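Local coordinates for protein putative agmatinase (Clostridium difficile, PDB 3LHL) that belongs to the agmatinase branch of the arginase family, binds manganese ions and probably hydrolyses agmatine to putrescine and urea, at residues A[8-13]-A[273-278]; A[48-53]-A[233-238]. One frame throughout, in Å; residues are numbered along the deposited sequence.

Interaction 1: residues A[8-13]-A[273-278]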
loop_
_atom_site.group_PDB
_atom_site.type_symbol
_atom_site.label_atom_id
_atom_site.label_comp_id
_atom_site.label_asym_id
_atom_site.label_seq_id
_atom_site.Cartn_x
_atom_site.Cartn_y
_atom_site.Cartn_z
ATOM N N SER A 8 10.440 11.912 -14.701
ATOM C CA SER A 8 9.222 11.518 -13.995
ATOM C C SER A 8 9.155 11.966 -12.538
ATOM O O SER A 8 10.177 12.086 -11.865
ATOM C CB SER A 8 9.056 9.998 -14.064
ATOM O OG SER A 8 9.026 9.536 -15.405
ATOM N N ASN A 9 7.938 12.218 -12.061
ATOM C CA ASN A 9 7.723 12.625 -10.678
ATOM C C ASN A 9 7.312 11.418 -9.832
ATOM O O ASN A 9 7.420 11.441 -8.607
ATOM C CB ASN A 9 6.638 13.703 -10.593
ATOM C CG ASN A 9 7.025 14.981 -11.316
ATOM O OD1 ASN A 9 8.093 15.546 -11.074
ATOM N ND2 ASN A 9 6.154 15.445 -12.206
ATOM N N LEU A 10 6.839 10.367 -10.496
ATOM C CA LEU A 10 6.415 9.148 -9.814
ATOM C C LEU A 10 7.322 7.993 -10.239
ATOM O O LEU A 10 7.435 7.683 -11.430
ATOM C CB LEU A 10 4.961 8.830 -10.166
ATOM C CG LEU A 10 4.275 7.643 -9.477
ATOM C CD1 LEU A 10 4.254 7.847 -7.963
ATOM C CD2 LEU A 10 2.852 7.500 -10.021
ATOM N N ILE A 11 7.970 7.371 -9.260
ATOM C CA ILE A 11 8.882 6.260 -9.509
ATOM C C ILE A 11 8.292 4.974 -8.939
ATOM O O ILE A 11 8.193 4.803 -7.718
ATOM C CB ILE A 11 10.257 6.518 -8.854
ATOM C CG1 ILE A 11 10.773 7.907 -9.259
ATOM C CG2 ILE A 11 11.248 5.428 -9.262
ATOM C CD1 ILE A 11 10.942 8.106 -10.757
ATOM N N VAL A 12 7.904 4.079 -9.840
ATOM C CA VAL A 12 7.302 2.799 -9.488
ATOM C C VAL A 12 8.356 1.703 -9.487
ATOM O O VAL A 12 9.107 1.556 -10.451
ATOM C CB VAL A 12 6.220 2.398 -10.517
ATOM C CG1 VAL A 12 5.559 1.104 -10.095
ATOM C CG2 VAL A 12 5.204 3.516 -10.672
ATOM N N PHE A 13 8.414 0.931 -8.408
ATOM C CA PHE A 13 9.380 -0.154 -8.332
ATOM C C PHE A 13 8.790 -1.317 -7.556
ATOM O O PHE A 13 7.907 -1.138 -6.710
ATOM C CB PHE A 13 10.706 0.332 -7.707
ATOM C CG PHE A 13 10.606 0.722 -6.258
ATOM C CD1 PHE A 13 10.975 -0.175 -5.258
ATOM C CD2 PHE A 13 10.158 1.989 -5.894
ATOM C CE1 PHE A 13 10.901 0.183 -3.910
ATOM C CE2 PHE A 13 10.078 2.359 -4.550
ATOM C CZ PHE A 13 10.451 1.453 -3.556
ATOM N N ILE A 273 -4.064 9.026 -10.489
ATOM C CA ILE A 273 -4.440 9.933 -9.415
ATOM C C ILE A 273 -3.270 10.762 -8.885
ATOM O O ILE A 273 -3.369 11.980 -8.761
ATOM C CB ILE A 273 -5.104 9.134 -8.262
ATOM C CG1 ILE A 273 -6.608 9.369 -8.300
ATOM C CG2 ILE A 273 -4.515 9.508 -6.911
ATOM C CD1 ILE A 273 -7.222 9.042 -9.628
ATOM N N ILE A 274 -2.163 10.097 -8.577
ATOM C CA ILE A 274 -0.995 10.785 -8.049
ATOM C C ILE A 274 -0.339 11.650 -9.123
ATOM O O ILE A 274 -0.011 12.813 -8.877
ATOM C CB ILE A 274 0.039 9.768 -7.493
ATOM C CG1 ILE A 274 -0.603 8.937 -6.381
ATOM C CG2 ILE A 274 1.257 10.499 -6.942
ATOM C CD1 ILE A 274 0.256 7.789 -5.907
ATOM N N SER A 275 -0.163 11.087 -10.313
ATOM C CA SER A 275 0.463 11.815 -11.411
ATOM C C SER A 275 -0.287 13.093 -11.758
ATOM O O SER A 275 0.327 14.122 -12.050
ATOM C CB SER A 275 0.557 10.930 -12.652
ATOM O OG SER A 275 1.443 9.852 -12.427
ATOM N N ASP A 276 -1.613 13.032 -11.714
ATOM C CA ASP A 276 -2.424 14.195 -12.040
ATOM C C ASP A 276 -2.254 15.320 -11.028
ATOM O O ASP A 276 -2.213 16.492 -11.404
ATOM C CB ASP A 276 -3.902 13.816 -12.137
ATOM C CG ASP A 276 -4.760 14.962 -12.638
ATOM O OD1 ASP A 276 -4.503 15.437 -13.761
ATOM O OD2 ASP A 276 -5.683 15.392 -11.914
ATOM N N LYS A 277 -2.157 14.969 -9.750
ATOM C CA LYS A 277 -1.991 15.978 -8.709
ATOM C C LYS A 277 -0.659 16.692 -8.846
ATOM O O LYS A 277 -0.587 17.913 -8.721
ATOM C CB LYS A 277 -2.094 15.353 -7.318
ATOM C CG LYS A 277 -3.501 14.953 -6.937
ATOM C CD LYS A 277 -3.625 14.718 -5.441
ATOM C CE LYS A 277 -5.061 14.411 -5.075
ATOM N NZ LYS A 277 -5.973 15.440 -5.644
ATOM N N ILE A 278 0.397 15.925 -9.093
ATOM C CA ILE A 278 1.723 16.503 -9.274
ATOM C C ILE A 278 1.668 17.348 -10.543
ATOM O O ILE A 278 2.441 18.287 -10.717
ATOM C CB ILE A 278 2.783 15.404 -9.440
ATOM C CG1 ILE A 278 2.815 14.529 -8.185
ATOM C CG2 ILE A 278 4.141 16.031 -9.718
ATOM C CD1 ILE A 278 3.685 13.300 -8.315
#
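Asn9 lies alongside Ile278, and its side chain meets one methyl branch at nearly every step. Its CB sits 3.5 Å from Ile278 CG2 and 3.8 Å from Ile278 CD1, touching both ends of the forked isoleucine. With CG anti to its own carbonyl carbon (chi1 -63°), the amide is carried on past the same methyl, and Asn9 CG again comes within 3.5 Å of Ile278 CG2. At the tip, Asn9 ND2 reaches Ile278 CG2 at 3.3 Å. This is a van der Waals contact, since a methyl cannot accept the amide's hydrogens. The two side chains run past each other in opposite directions, so they overlap along their lengths. Here the α/β fold of the arginase family follows a familiar principle: helix 258-278, at the end of the chain, is laid along a parallel sheet, close to strand 10-15. That strand runs between strands 57-62 and 90-95, and Val90 of the latter touches both Leu10 and Ile278, joining sheet and helix in one apolar layer. One residue beyond Asn9, Leu10 has turned its CG anti to the backbone N (chi1 -176°), and its two methyls divide over the helix. Leu10 CD1 meets Ile274 CG2 at 4.1 Å, the two side chains crossing at about a right angle. The other branch, Leu10 CD2, lies 3.6 Å from Ser275 OG. That buried hydroxyl is engaged one turn back with the carbonyl of Cys271, so its hydrogen-bonding need is met within the helix even though Leu10 CD2 rests against it. Ile274 and Ile278 stand one turn apart, linked by the backbone bond from Ile278 N to Ile274 O, 3.1 Å long.

Interaction 2: residues A[48-53]-A[233-238]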
loop_
_atom_site.group_PDB
_atom_site.type_symbol
_atom_site.label_atom_id
_atom_site.label_comp_id
_atom_site.label_asym_id
_atom_site.label_seq_id
_atom_site.Cartn_x
_atom_site.Cartn_y
_atom_site.Cartn_z
ATOM N N LEU A 48 -11.920 7.456 -14.191
ATOM C CA LEU A 48 -11.283 8.705 -13.782
ATOM C C LEU A 48 -11.121 9.699 -14.930
ATOM O O LEU A 48 -10.871 10.883 -14.701
ATOM C CB LEU A 48 -9.901 8.412 -13.178
ATOM C CG LEU A 48 -9.858 7.502 -11.945
ATOM C CD1 LEU A 48 -8.446 6.971 -11.760
ATOM C CD2 LEU A 48 -10.334 8.256 -10.712
ATOM N N ASP A 49 -11.263 9.207 -16.158
ATOM C CA ASP A 49 -11.101 10.021 -17.360
ATOM C C ASP A 49 -9.696 10.618 -17.380
ATOM O O ASP A 49 -9.510 11.821 -17.569
ATOM C CB ASP A 49 -12.162 11.129 -17.425
ATOM C CG ASP A 49 -12.086 11.935 -18.716
ATOM O OD1 ASP A 49 -11.655 11.369 -19.746
ATOM O OD2 ASP A 49 -12.464 13.128 -18.705
ATOM N N LEU A 50 -8.710 9.754 -17.168
ATOM C CA LEU A 50 -7.302 10.132 -17.171
ATOM C C LEU A 50 -6.587 9.059 -17.976
ATOM O O LEU A 50 -7.070 7.932 -18.063
ATOM C CB LEU A 50 -6.756 10.171 -15.742
ATOM C CG LEU A 50 -7.344 11.232 -14.800
ATOM C CD1 LEU A 50 -6.800 11.027 -13.391
ATOM C CD2 LEU A 50 -7.001 12.628 -15.310
ATOM N N ASP A 51 -5.441 9.396 -18.559
ATOM C CA ASP A 51 -4.693 8.440 -19.371
ATOM C C ASP A 51 -3.221 8.424 -18.967
ATOM O O ASP A 51 -2.575 9.472 -18.919
ATOM C CB ASP A 51 -4.809 8.824 -20.854
ATOM C CG ASP A 51 -4.506 7.665 -21.792
ATOM O OD1 ASP A 51 -3.435 7.037 -21.673
ATOM O OD2 ASP A 51 -5.352 7.383 -22.665
ATOM N N LEU A 52 -2.689 7.237 -18.691
ATOM C CA LEU A 52 -1.285 7.108 -18.303
ATOM C C LEU A 52 -0.331 7.782 -19.290
ATOM O O LEU A 52 0.755 8.216 -18.913
ATOM C CB LEU A 52 -0.902 5.630 -18.169
ATOM C CG LEU A 52 -1.389 4.900 -16.911
ATOM C CD1 LEU A 52 -0.967 3.437 -16.963
ATOM C CD2 LEU A 52 -0.812 5.579 -15.671
ATOM N N GLU A 53 -0.750 7.882 -20.548
ATOM C CA GLU A 53 0.071 8.479 -21.595
ATOM C C GLU A 53 0.323 9.977 -21.461
ATOM O O GLU A 53 1.220 10.512 -22.110
ATOM C CB GLU A 53 -0.547 8.192 -22.965
ATOM C CG GLU A 53 -0.571 6.718 -23.323
ATOM C CD GLU A 53 -1.187 6.455 -24.684
ATOM O OE1 GLU A 53 -2.382 6.791 -24.875
ATOM O OE2 GLU A 53 -0.476 5.911 -25.561
ATOM N N ILE A 233 -12.380 9.863 -4.785
ATOM C CA ILE A 233 -12.292 10.678 -3.577
ATOM C C ILE A 233 -10.919 11.337 -3.439
ATOM O O ILE A 233 -10.811 12.504 -3.053
ATOM C CB ILE A 233 -12.583 9.814 -2.336
ATOM C CG1 ILE A 233 -14.046 9.359 -2.376
ATOM C CG2 ILE A 233 -12.259 10.587 -1.066
ATOM C CD1 ILE A 233 -14.388 8.273 -1.390
ATOM N N ILE A 234 -9.869 10.588 -3.751
ATOM C CA ILE A 234 -8.529 11.134 -3.671
ATOM C C ILE A 234 -8.336 12.157 -4.787
ATOM O O ILE A 234 -7.770 13.226 -4.566
ATOM C CB ILE A 234 -7.460 10.022 -3.793
ATOM C CG1 ILE A 234 -7.389 9.238 -2.482
ATOM C CG2 ILE A 234 -6.104 10.622 -4.148
ATOM C CD1 ILE A 234 -6.421 8.092 -2.513
ATOM N N LYS A 235 -8.815 11.828 -5.984
ATOM C CA LYS A 235 -8.685 12.732 -7.117
ATOM C C LYS A 235 -9.334 14.090 -6.864
ATOM O O LYS A 235 -8.784 15.117 -7.250
ATOM C CB LYS A 235 -9.298 12.115 -8.379
ATOM C CG LYS A 235 -9.349 13.078 -9.562
ATOM C CD LYS A 235 -9.878 12.402 -10.814
ATOM C CE LYS A 235 -9.941 13.367 -11.991
ATOM N NZ LYS A 235 -10.954 14.449 -11.792
ATOM N N ASN A 236 -10.501 14.092 -6.224
ATOM C CA ASN A 236 -11.209 15.338 -5.954
ATOM C C ASN A 236 -10.805 16.008 -4.642
ATOM O O ASN A 236 -11.317 17.075 -4.309
ATOM C CB ASN A 236 -12.729 15.104 -5.941
ATOM C CG ASN A 236 -13.260 14.605 -7.276
ATOM O OD1 ASN A 236 -12.813 15.038 -8.336
ATOM N ND2 ASN A 236 -14.231 13.702 -7.228
ATOM N N SER A 237 -9.893 15.396 -3.897
ATOM C CA SER A 237 -9.478 15.971 -2.623
ATOM C C SER A 237 -8.239 16.844 -2.751
ATOM O O SER A 237 -7.717 17.052 -3.844
ATOM C CB SER A 237 -9.180 14.867 -1.614
ATOM O OG SER A 237 -7.892 14.316 -1.841
ATOM N N ASN A 238 -7.772 17.350 -1.617
ATOM C CA ASN A 238 -6.582 18.177 -1.599
ATOM C C ASN A 238 -5.518 17.578 -0.688
ATOM O O ASN A 238 -4.880 18.294 0.087
ATOM C CB ASN A 238 -6.911 19.600 -1.144
ATOM C CG ASN A 238 -5.720 20.538 -1.265
ATOM O OD1 ASN A 238 -5.042 20.564 -2.291
ATOM N ND2 ASN A 238 -5.463 21.315 -0.219
#
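Just before Lys235, whose aliphatic chain meets Leu48 and Leu50, the carbonyl oxygen Ile234 O is gripped twice by one residue. Ser237 OG donates to Ile234 O at 2.9 Å, and Ser237 N reaches the same Ile234 O at 3.1 Å. Both donors come from the same face of the carbonyl plane, the hydroxyl tilted 24° from it. The pair draws the chain back on itself as it leaves helix 229-235. Facing this helix is a small antiparallel hairpin, strands 44-45 and 50-51, which carries a G1 beta bulge: Asp49 and Leu50 both lie opposite Ser45, and Asp49 has the left-handed backbone such a bulge calls for. The example illustrates how a lysine can serve as an apolar bridge. Lys235 CG points away from the backbone N and the chain stays extended as far as CE, carrying CD and CE alongside the leucines, while the bend at chi4 (-67°) turns only NZ aside. Lys235 CD passes Leu48 CD2 at 4.2 Å, the two side chains sliding by in opposite directions. The next methylene, Lys235 CE, touches two partners: it approaches Leu48 O at 3.8 Å and lies 4.2 Å from Leu50 CD1, in a slanting crossing. No hydrogen bond joins the two segments, so the contact rests on these carbon surfaces and on one carbonyl oxygen. Through its other methyl, CD1, Leu48 packs against Ile273 of helix 258-278, while Leu50 touches Tyr55 in the following loop; the contact lies away from the manganese sites. Farther along the hairpin strand an Asx turn closes the segment: Glu53 N donates to Asp51 OD1 over 3.0 Å, nearly straight at 167°, from the anti side, a little out of the carboxylate plane.

In the fold
From the N terminus, the chain enters strand 10-15, then forms the small hairpin that contains residues 48-53. Much of the sheet and its helices follow before residues 233-238 return to that hairpin, closing interaction 2. The chain then runs through strand 240-247 into helix 258-278, whose last turns come back to the first strand and close interaction 1. The loop of interaction 2 is therefore nested wholly inside that of interaction 1. The two contacts, with centres about 11 Å apart, are joined through this final helix: Lys277 NZ probably bonds to Ser237 O, and Ile273 touches helix 229-235. Sheet, hairpin and two helices are thus tied together on one side of the domain.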